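Local coordinates for protein cytochrome c, putative (Shewanella oneidensis, PDB 1SP3) that carries eight c-type hemes and probably acts as a respiratory oxidoreductase that reduces tetrathionate, at residues Asn343-Pro348 and Asp388-Glu393. Sequence-based numbering, arbitrary orientation.
Sequences NIFITP and DFAATE
Phe-345 makes this contact with the far end of its ring, which reaches Ala-390 and Thr-392 on segment 388-393 of strand 387-397. The tight spot is at the ring tip: CZ of Phe-345 lies 3.5 Å from CG2 of Thr-392, and the methyl meets the ring obliquely. CE2 of Phe-345 is 4.0 Å from CB of Ala-390, so the ring end abuts two methyl groups two residues apart on one strand. The chi1 torsion of Phe-345 (-77°) sets CG anti to the carbonyl carbon; its CB does not point at the strand, and the ring has to cover the remaining gap. The looser part is the backbone. No hydrogen bond joins the segments, the closest CA atoms, those of Phe-345 and Ala-390, are 8.4 Å apart, and only 117 Å² is buried in all. The short, weakly bonded strand 344-345 and strand 387-397 belong to one mixed beta-sheet, where strand 325-339 pairs antiparallel with both. Leu-312 of strand 310-315 touches both Phe-345 and Thr-392. With an alanine here, the methyls of Ala-390 and Thr-392 would probably lose their aromatic cover and a gap would open between the segments. Tyr-298 sets its ring edge-to-face with that of Phe-345. Thr-392 divides its branches: CG2 serves the ring, while OG1, at a chi1 of 66°, hydrogen-bonds to ND2 of Asn-62. On the strand's other side, CB of Ala-391 and of Phe-389 points away from 343-348, and both residues are partly exposed. There Phe-389 packs edge-to-face with Trp-362. Locally along the strand, N of Phe-389 donates to OD1 of Asp-388 at 2.6 Å, meeting it on the anti side and 34° out of the carboxylate plane.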
loop_
_atom_site.group_PDB
_atom_site.type_symbol
_atom_site.label_atom_id
_atom_site.label_comp_id
_atom_site.label_asym_id
_atom_site.label_seq_id
_atom_site.Cartn_x
_atom_site.Cartn_y
_atom_site.Cartn_z
ATOM N N ASN A 343 -18.296 -18.944 -7.117
ATOM C CA ASN A 343 -18.649 -17.486 -6.730
ATOM C C ASN A 343 -17.376 -16.762 -6.259
ATOM O O ASN A 343 -17.216 -16.611 -5.101
ATOM C CB ASN A 343 -19.864 -17.385 -5.760
ATOM C CG ASN A 343 -21.216 -17.245 -6.497
ATOM O OD1 ASN A 343 -21.526 -16.230 -7.121
ATOM N ND2 ASN A 343 -22.028 -18.272 -6.409
ATOM N N ILE A 344 -16.440 -16.467 -7.169
ATOM C CA ILE A 344 -15.107 -15.934 -6.837
ATOM C C ILE A 344 -14.718 -14.717 -7.638
ATOM O O ILE A 344 -15.104 -14.576 -8.832
ATOM C CB ILE A 344 -13.958 -16.977 -7.055
ATOM C CG1 ILE A 344 -13.718 -17.221 -8.563
ATOM C CG2 ILE A 344 -14.268 -18.267 -6.338
ATOM C CD1 ILE A 344 -12.583 -18.174 -8.827
ATOM N N PHE A 345 -13.887 -13.851 -7.024
ATOM C CA PHE A 345 -13.356 -12.719 -7.805
ATOM C C PHE A 345 -12.344 -13.185 -8.825
ATOM O O PHE A 345 -11.543 -14.109 -8.543
ATOM C CB PHE A 345 -12.741 -11.658 -6.843
ATOM C CG PHE A 345 -13.796 -10.825 -6.157
ATOM C CD1 PHE A 345 -13.922 -10.845 -4.761
ATOM C CD2 PHE A 345 -14.648 -10.019 -6.902
ATOM C CE1 PHE A 345 -14.880 -10.099 -4.146
ATOM C CE2 PHE A 345 -15.620 -9.219 -6.273
ATOM C CZ PHE A 345 -15.727 -9.292 -4.898
ATOM N N ILE A 346 -12.374 -12.557 -9.980
ATOM C CA ILE A 346 -11.513 -12.852 -11.092
ATOM C C ILE A 346 -10.359 -11.908 -11.123
ATOM O O ILE A 346 -10.549 -10.766 -10.757
ATOM C CB ILE A 346 -12.291 -12.632 -12.364
ATOM C CG1 ILE A 346 -13.378 -13.714 -12.441
ATOM C CG2 ILE A 346 -11.323 -12.497 -13.623
ATOM C CD1 ILE A 346 -14.359 -13.488 -13.647
ATOM N N THR A 347 -9.197 -12.392 -11.583
ATOM C CA THR A 347 -8.016 -11.602 -11.713
ATOM C C THR A 347 -7.863 -11.421 -13.191
ATOM O O THR A 347 -7.377 -12.329 -13.847
ATOM C CB THR A 347 -6.778 -12.372 -11.168
ATOM O OG1 THR A 347 -6.747 -13.670 -11.775
ATOM C CG2 THR A 347 -6.910 -12.676 -9.659
ATOM N N PRO A 348 -8.305 -10.309 -13.748
ATOM C CA PRO A 348 -8.363 -10.183 -15.211
ATOM C C PRO A 348 -7.091 -9.582 -15.789
ATOM O O PRO A 348 -6.362 -8.944 -15.081
ATOM C CB PRO A 348 -9.536 -9.237 -15.430
ATOM C CG PRO A 348 -9.391 -8.323 -14.308
ATOM C CD PRO A 348 -8.894 -9.135 -13.103
ATOM N N ASP A 388 -19.847 -11.233 -13.731
ATOM C CA ASP A 388 -20.634 -10.079 -13.265
ATOM C C ASP A 388 -19.720 -9.090 -12.434
ATOM O O ASP A 388 -18.455 -9.266 -12.391
ATOM C CB ASP A 388 -21.889 -10.594 -12.556
ATOM C CG ASP A 388 -22.972 -9.581 -12.541
ATOM O OD1 ASP A 388 -22.728 -8.362 -12.834
ATOM O OD2 ASP A 388 -24.113 -9.913 -12.265
ATOM N N PHE A 389 -20.320 -8.072 -11.819
ATOM C CA PHE A 389 -19.575 -7.151 -10.946
ATOM C C PHE A 389 -20.127 -7.170 -9.496
ATOM O O PHE A 389 -21.335 -7.177 -9.304
ATOM C CB PHE A 389 -19.578 -5.752 -11.519
ATOM C CG PHE A 389 -18.830 -5.624 -12.819
ATOM C CD1 PHE A 389 -19.494 -5.803 -14.072
ATOM C CD2 PHE A 389 -17.423 -5.393 -12.812
ATOM C CE1 PHE A 389 -18.779 -5.670 -15.287
ATOM C CE2 PHE A 389 -16.732 -5.237 -13.993
ATOM C CZ PHE A 389 -17.415 -5.426 -15.258
ATOM N N ALA A 390 -19.254 -7.231 -8.505
ATOM C CA ALA A 390 -19.689 -7.173 -7.098
ATOM C C ALA A 390 -18.982 -6.132 -6.250
ATOM O O ALA A 390 -17.812 -5.824 -6.503
ATOM C CB ALA A 390 -19.538 -8.549 -6.437
ATOM N N ALA A 391 -19.646 -5.674 -5.182
ATOM C CA ALA A 391 -19.147 -4.575 -4.334
ATOM C C ALA A 391 -18.124 -5.026 -3.355
ATOM O O ALA A 391 -18.203 -6.166 -2.889
ATOM C CB ALA A 391 -20.287 -3.773 -3.648
ATOM N N THR A 392 -17.117 -4.159 -3.093
ATOM C CA THR A 392 -16.030 -4.483 -2.169
ATOM C C THR A 392 -15.660 -3.299 -1.353
ATOM O O THR A 392 -16.050 -2.193 -1.666
ATOM C CB THR A 392 -14.723 -4.856 -2.903
ATOM O OG1 THR A 392 -14.253 -3.691 -3.586
ATOM C CG2 THR A 392 -14.966 -5.956 -4.037
ATOM N N GLU A 393 -14.944 -3.554 -0.255
ATOM C CA GLU A 393 -14.282 -2.511 0.503
ATOM C C GLU A 393 -12.948 -3.051 0.888
ATOM O O GLU A 393 -12.764 -4.300 1.032
ATOM C CB GLU A 393 -15.126 -2.040 1.702
ATOM C CG GLU A 393 -15.083 -2.853 3.013
ATOM C CD GLU A 393 -15.940 -2.168 4.086
ATOM O OE1 GLU A 393 -16.789 -1.341 3.705
ATOM O OE2 GLU A 393 -15.733 -2.374 5.283
#